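Local coordinates for KLLA0B12012p (Kluyveromyces lactis, PDB 6Y3P), which is the yeast protein Pby1, a direct partner of the mRNA decapping enzyme Dcp2, whose C-terminal ATP-grasp domain, the part modelled here, probably binds ATP, at residues 195-207 and 333-345. Residues are numbered along the deposited sequence; the frame is centred on the assembly and turned at random.
Sequences FIVQEYLHNPLLL and FLVDSDYQVKLLE
Asn203 O accepts a bent hydrogen bond from Ser337 N (2.7 Å) in the turn of a beta hairpin, with Asp336 CA adding a CA-H...O contact at 3.1 Å. The hairpin joins strands 326-335 and 341-347 of the larger antiparallel sheet, while Asn203 lies in the loop leaving strand 194-200 of another sheet, so the contact ties two beta sheets of the tubulin-tyrosine ligase-like, ATP-grasp fold together. A single beta bridge pairs Pro204 with Asp336, completed by a nearly straight bond (169°) from Leu205 N to Val335 O. Ser337 OG, set between its own N and carbonyl carbon (chi1 59°), donates to Asn203 OD1 at 2.7 Å from above the amide plane. With an alanine at Asn203 the amide is gone, and the Ser337 hydroxyl would probably lose this acceptor and be freer to turn. Within the type I turn Asp336 OD1 accepts from Asp338 N, an Asx turn, and also from Gln340 N, the two donors coming from opposite faces of the carboxylate plane. Leu201 CD1 touches both Asp336 CB and Lys342 CD. Beyond it, Lys342 NZ forms a salt bridge with Glu199 OE1 (3.1 Å), also donating to Arg104 O. Leu205 CD2 touches Val335 CG1 on the strand (3.8 Å) and, obliquely, Tyr339 CD2 in the turn (3.7 Å).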
loop_
_atom_site.group_PDB
_atom_site.type_symbol
_atom_site.label_atom_id
_atom_site.label_comp_id
_atom_site.label_asym_id
_atom_site.label_seq_id
_atom_site.Cartn_x
_atom_site.Cartn_y
_atom_site.Cartn_z
ATOM N N PHE A 195 -13.024 6.927 16.592
ATOM C CA PHE A 195 -13.604 6.585 15.287
ATOM C C PHE A 195 -12.717 7.049 14.158
ATOM O O PHE A 195 -12.007 8.050 14.293
ATOM C CB PHE A 195 -14.984 7.247 15.080
ATOM C CG PHE A 195 -16.062 6.937 16.079
ATOM C CD1 PHE A 195 -16.232 7.725 17.208
ATOM C CD2 PHE A 195 -16.949 5.892 15.864
ATOM C CE1 PHE A 195 -17.242 7.440 18.135
ATOM C CE2 PHE A 195 -17.969 5.618 16.783
ATOM C CZ PHE A 195 -18.116 6.401 17.906
ATOM N N ILE A 196 -12.788 6.345 13.025
ATOM C CA ILE A 196 -12.110 6.765 11.810
ATOM C C ILE A 196 -13.208 7.152 10.827
ATOM O O ILE A 196 -14.231 6.469 10.724
ATOM C CB ILE A 196 -11.087 5.730 11.231
ATOM C CG1 ILE A 196 -9.919 5.480 12.228
ATOM C CG2 ILE A 196 -10.534 6.204 9.857
ATOM C CD1 ILE A 196 -9.072 4.218 11.974
ATOM N N VAL A 197 -13.027 8.287 10.178
ATOM C CA VAL A 197 -13.908 8.781 9.139
ATOM C C VAL A 197 -13.084 8.607 7.868
ATOM O O VAL A 197 -12.050 9.258 7.678
ATOM C CB VAL A 197 -14.384 10.224 9.384
ATOM C CG1 VAL A 197 -15.127 10.771 8.166
ATOM C CG2 VAL A 197 -15.262 10.300 10.640
ATOM N N GLN A 198 -13.490 7.646 7.057
ATOM C CA GLN A 198 -12.763 7.287 5.849
ATOM C C GLN A 198 -13.607 7.591 4.612
ATOM O O GLN A 198 -14.777 7.221 4.565
ATOM C CB GLN A 198 -12.398 5.782 5.940
ATOM C CG GLN A 198 -11.733 5.143 4.710
ATOM C CD GLN A 198 -10.231 5.037 4.793
ATOM O OE1 GLN A 198 -9.518 5.387 3.847
ATOM N NE2 GLN A 198 -9.712 4.494 5.894
ATOM N N GLU A 199 -12.999 8.224 3.595
ATOM C CA GLU A 199 -13.662 8.473 2.322
ATOM C C GLU A 199 -14.132 7.134 1.775
ATOM O O GLU A 199 -13.403 6.137 1.823
ATOM C CB GLU A 199 -12.728 9.148 1.333
ATOM C CG GLU A 199 -13.447 9.554 0.066
ATOM C CD GLU A 199 -12.602 10.255 -0.971
ATOM O OE1 GLU A 199 -13.088 10.389 -2.119
ATOM O OE2 GLU A 199 -11.479 10.700 -0.634
ATOM N N TYR A 200 -15.379 7.094 1.343
ATOM C CA TYR A 200 -15.984 5.866 0.858
ATOM C C TYR A 200 -16.258 5.918 -0.640
ATOM O O TYR A 200 -16.812 6.893 -1.145
ATOM C CB TYR A 200 -17.245 5.548 1.695
ATOM C CG TYR A 200 -18.123 4.443 1.152
ATOM C CD1 TYR A 200 -17.788 3.103 1.339
ATOM C CD2 TYR A 200 -19.314 4.734 0.500
ATOM C CE1 TYR A 200 -18.607 2.079 0.854
ATOM C CE2 TYR A 200 -20.124 3.724 -0.008
ATOM C CZ TYR A 200 -19.765 2.397 0.162
ATOM O OH TYR A 200 -20.600 1.416 -0.321
ATOM N N LEU A 201 -15.879 4.854 -1.336
ATOM C CA LEU A 201 -16.102 4.674 -2.767
ATOM C C LEU A 201 -17.468 3.944 -2.992
ATOM O O LEU A 201 -17.566 2.713 -2.909
ATOM C CB LEU A 201 -14.913 3.899 -3.353
ATOM C CG LEU A 201 -14.851 3.838 -4.871
ATOM C CD1 LEU A 201 -13.827 4.781 -5.378
ATOM C CD2 LEU A 201 -14.523 2.443 -5.329
ATOM N N HIS A 202 -18.528 4.739 -3.228
ATOM C CA HIS A 202 -19.916 4.266 -3.409
ATOM C C HIS A 202 -20.109 3.604 -4.770
ATOM O O HIS A 202 -21.012 2.794 -4.968
ATOM C CB HIS A 202 -20.896 5.454 -3.246
ATOM C CG HIS A 202 -20.997 6.347 -4.454
ATOM N ND1 HIS A 202 -19.991 7.249 -4.778
ATOM C CD2 HIS A 202 -21.962 6.413 -5.406
ATOM C CE1 HIS A 202 -20.382 7.841 -5.904
ATOM N NE2 HIS A 202 -21.555 7.362 -6.324
ATOM N N ASN A 203 -19.193 3.945 -5.663
ATOM C CA ASN A 203 -19.023 3.738 -7.091
ATOM C C ASN A 203 -18.026 2.564 -7.442
ATOM O O ASN A 203 -17.238 2.783 -8.345
ATOM C CB ASN A 203 -18.332 5.082 -7.505
ATOM C CG ASN A 203 -18.610 5.588 -8.874
ATOM O OD1 ASN A 203 -19.675 5.367 -9.456
ATOM N ND2 ASN A 203 -17.684 6.371 -9.376
ATOM N N PRO A 204 -17.912 1.379 -6.805
ATOM C CA PRO A 204 -16.858 0.443 -7.247
ATOM C C PRO A 204 -17.068 -0.141 -8.644
ATOM O O PRO A 204 -18.199 -0.312 -9.039
ATOM C CB PRO A 204 -16.883 -0.648 -6.157
ATOM C CG PRO A 204 -18.265 -0.685 -5.735
ATOM C CD PRO A 204 -18.696 0.776 -5.712
ATOM N N LEU A 205 -15.991 -0.409 -9.384
ATOM C CA LEU A 205 -16.044 -1.021 -10.712
ATOM C C LEU A 205 -16.501 -2.470 -10.522
ATOM O O LEU A 205 -15.894 -3.233 -9.755
ATOM C CB LEU A 205 -14.657 -0.975 -11.394
ATOM C CG LEU A 205 -14.502 -1.653 -12.758
ATOM C CD1 LEU A 205 -15.492 -1.108 -13.785
ATOM C CD2 LEU A 205 -13.063 -1.522 -13.260
ATOM N N LEU A 206 -17.628 -2.793 -11.158
ATOM C CA LEU A 206 -18.294 -4.100 -11.101
ATOM C C LEU A 206 -18.237 -4.747 -12.458
ATOM O O LEU A 206 -18.731 -4.172 -13.428
ATOM C CB LEU A 206 -19.742 -3.968 -10.587
ATOM C CG LEU A 206 -19.832 -3.303 -9.202
ATOM C CD1 LEU A 206 -21.284 -2.960 -8.847
ATOM C CD2 LEU A 206 -19.106 -4.138 -8.124
ATOM N N LEU A 207 -17.577 -5.903 -12.518
ATOM C CA LEU A 207 -17.305 -6.663 -13.732
ATOM C C LEU A 207 -18.202 -7.835 -13.819
ATOM O O LEU A 207 -18.475 -8.453 -12.792
ATOM C CB LEU A 207 -15.818 -7.132 -13.773
ATOM C CG LEU A 207 -14.749 -5.998 -13.717
ATOM C CD1 LEU A 207 -13.331 -6.568 -13.638
ATOM C CD2 LEU A 207 -14.902 -5.026 -14.900
ATOM N N PHE A 333 -4.949 -0.119 -3.995
ATOM C CA PHE A 333 -5.793 0.806 -4.727
ATOM C C PHE A 333 -7.211 0.256 -4.925
ATOM O O PHE A 333 -7.390 -0.918 -5.217
ATOM C CB PHE A 333 -5.208 1.052 -6.130
ATOM C CG PHE A 333 -3.914 1.809 -6.185
ATOM C CD1 PHE A 333 -3.904 3.194 -6.236
ATOM C CD2 PHE A 333 -2.702 1.137 -6.272
ATOM C CE1 PHE A 333 -2.688 3.895 -6.317
ATOM C CE2 PHE A 333 -1.493 1.842 -6.320
ATOM C CZ PHE A 333 -1.499 3.212 -6.336
ATOM N N LEU A 334 -8.197 1.138 -4.852
ATOM C CA LEU A 334 -9.601 0.872 -5.162
ATOM C C LEU A 334 -9.842 1.447 -6.580
ATOM O O LEU A 334 -9.178 2.400 -6.993
ATOM C CB LEU A 334 -10.497 1.591 -4.149
ATOM C CG LEU A 334 -10.942 0.801 -2.898
ATOM C CD1 LEU A 334 -9.780 0.310 -2.077
ATOM C CD2 LEU A 334 -11.830 1.650 -2.005
ATOM N N VAL A 335 -10.715 0.807 -7.342
ATOM C CA VAL A 335 -11.078 1.218 -8.685
ATOM C C VAL A 335 -12.564 1.519 -8.676
ATOM O O VAL A 335 -13.354 0.680 -8.213
ATOM C CB VAL A 335 -10.745 0.161 -9.780
ATOM C CG1 VAL A 335 -10.828 0.786 -11.176
ATOM C CG2 VAL A 335 -9.371 -0.477 -9.552
ATOM N N ASP A 336 -12.943 2.689 -9.220
ATOM C CA ASP A 336 -14.346 3.089 -9.340
ATOM C C ASP A 336 -14.909 2.715 -10.710
ATOM O O ASP A 336 -14.154 2.314 -11.598
ATOM C CB ASP A 336 -14.596 4.583 -8.962
ATOM C CG ASP A 336 -14.134 5.697 -9.895
ATOM O OD1 ASP A 336 -13.957 5.431 -11.115
ATOM O OD2 ASP A 336 -14.047 6.869 -9.425
ATOM N N SER A 337 -16.232 2.882 -10.895
ATOM C CA SER A 337 -16.916 2.528 -12.141
ATOM C C SER A 337 -16.503 3.392 -13.356
ATOM O O SER A 337 -16.883 3.061 -14.479
ATOM C CB SER A 337 -18.424 2.512 -11.941
ATOM O OG SER A 337 -18.832 3.798 -11.516
ATOM N N ASP A 338 -15.665 4.438 -13.138
ATOM C CA ASP A 338 -15.132 5.310 -14.201
ATOM C C ASP A 338 -13.674 5.027 -14.451
ATOM O O ASP A 338 -13.012 5.839 -15.087
ATOM C CB ASP A 338 -15.349 6.803 -13.891
ATOM C CG ASP A 338 -16.800 7.152 -13.664
ATOM O OD1 ASP A 338 -17.649 6.718 -14.477
ATOM O OD2 ASP A 338 -17.095 7.831 -12.652
ATOM N N TYR A 339 -13.181 3.846 -13.975
ATOM C CA TYR A 339 -11.809 3.347 -14.111
ATOM C C TYR A 339 -10.784 4.296 -13.472
ATOM O O TYR A 339 -9.642 4.354 -13.907
ATOM C CB TYR A 339 -11.460 2.986 -15.580
ATOM C CG TYR A 339 -12.505 2.111 -16.244
ATOM C CD1 TYR A 339 -13.574 2.672 -16.938
ATOM C CD2 TYR A 339 -12.417 0.719 -16.189
ATOM C CE1 TYR A 339 -14.543 1.878 -17.539
ATOM C CE2 TYR A 339 -13.391 -0.088 -16.774
ATOM C CZ TYR A 339 -14.449 0.499 -17.454
ATOM O OH TYR A 339 -15.400 -0.265 -18.072
ATOM N N GLN A 340 -11.196 4.987 -12.388
ATOM C CA GLN A 340 -10.353 5.891 -11.609
ATOM C C GLN A 340 -9.817 5.167 -10.387
ATOM O O GLN A 340 -10.583 4.523 -9.666
ATOM C CB GLN A 340 -11.108 7.187 -11.227
ATOM C CG GLN A 340 -11.610 8.045 -12.424
ATOM C CD GLN A 340 -10.559 8.193 -13.503
ATOM O OE1 GLN A 340 -9.552 8.877 -13.326
ATOM N NE2 GLN A 340 -10.722 7.488 -14.615
ATOM N N VAL A 341 -8.500 5.244 -10.163
ATOM C CA VAL A 341 -7.879 4.588 -9.009
ATOM C C VAL A 341 -7.884 5.489 -7.772
ATOM O O VAL A 341 -7.814 6.703 -7.863
ATOM C CB VAL A 341 -6.453 3.978 -9.257
ATOM C CG1 VAL A 341 -6.382 3.165 -10.549
ATOM C CG2 VAL A 341 -5.362 5.040 -9.221
ATOM N N LYS A 342 -7.915 4.870 -6.614
ATOM C CA LYS A 342 -7.863 5.597 -5.375
ATOM C C LYS A 342 -6.962 4.870 -4.440
ATOM O O LYS A 342 -7.197 3.706 -4.153
ATOM C CB LYS A 342 -9.276 5.908 -4.819
ATOM C CG LYS A 342 -9.695 7.342 -5.216
ATOM C CD LYS A 342 -11.201 7.587 -5.246
ATOM C CE LYS A 342 -11.573 9.020 -5.614
ATOM N NZ LYS A 342 -11.181 10.027 -4.572
ATOM N N LEU A 343 -5.855 5.514 -4.044
ATOM C CA LEU A 343 -4.934 4.877 -3.105
ATOM C C LEU A 343 -5.583 4.781 -1.728
ATOM O O LEU A 343 -6.096 5.769 -1.198
ATOM C CB LEU A 343 -3.553 5.567 -3.031
ATOM C CG LEU A 343 -2.537 4.923 -2.076
ATOM C CD1 LEU A 343 -2.114 3.535 -2.547
ATOM C CD2 LEU A 343 -1.342 5.820 -1.885
ATOM N N LEU A 344 -5.566 3.573 -1.172
ATOM C CA LEU A 344 -6.133 3.320 0.126
ATOM C C LEU A 344 -5.029 3.231 1.174
ATOM O O LEU A 344 -5.124 3.889 2.207
ATOM C CB LEU A 344 -6.998 2.040 0.078
ATOM C CG LEU A 344 -7.560 1.532 1.403
ATOM C CD1 LEU A 344 -8.678 2.459 1.951
ATOM C CD2 LEU A 344 -8.056 0.099 1.252
ATOM N N GLU A 345 -3.996 2.404 0.928
ATOM C CA GLU A 345 -2.903 2.188 1.892
ATOM C C GLU A 345 -1.668 1.595 1.251
ATOM O O GLU A 345 -1.709 1.066 0.129
ATOM C CB GLU A 345 -3.360 1.269 3.045
ATOM C CG GLU A 345 -3.694 -0.149 2.596
ATOM C CD GLU A 345 -4.481 -1.006 3.569
ATOM O OE1 GLU A 345 -4.525 -0.654 4.769
ATOM O OE2 GLU A 345 -5.035 -2.043 3.133
#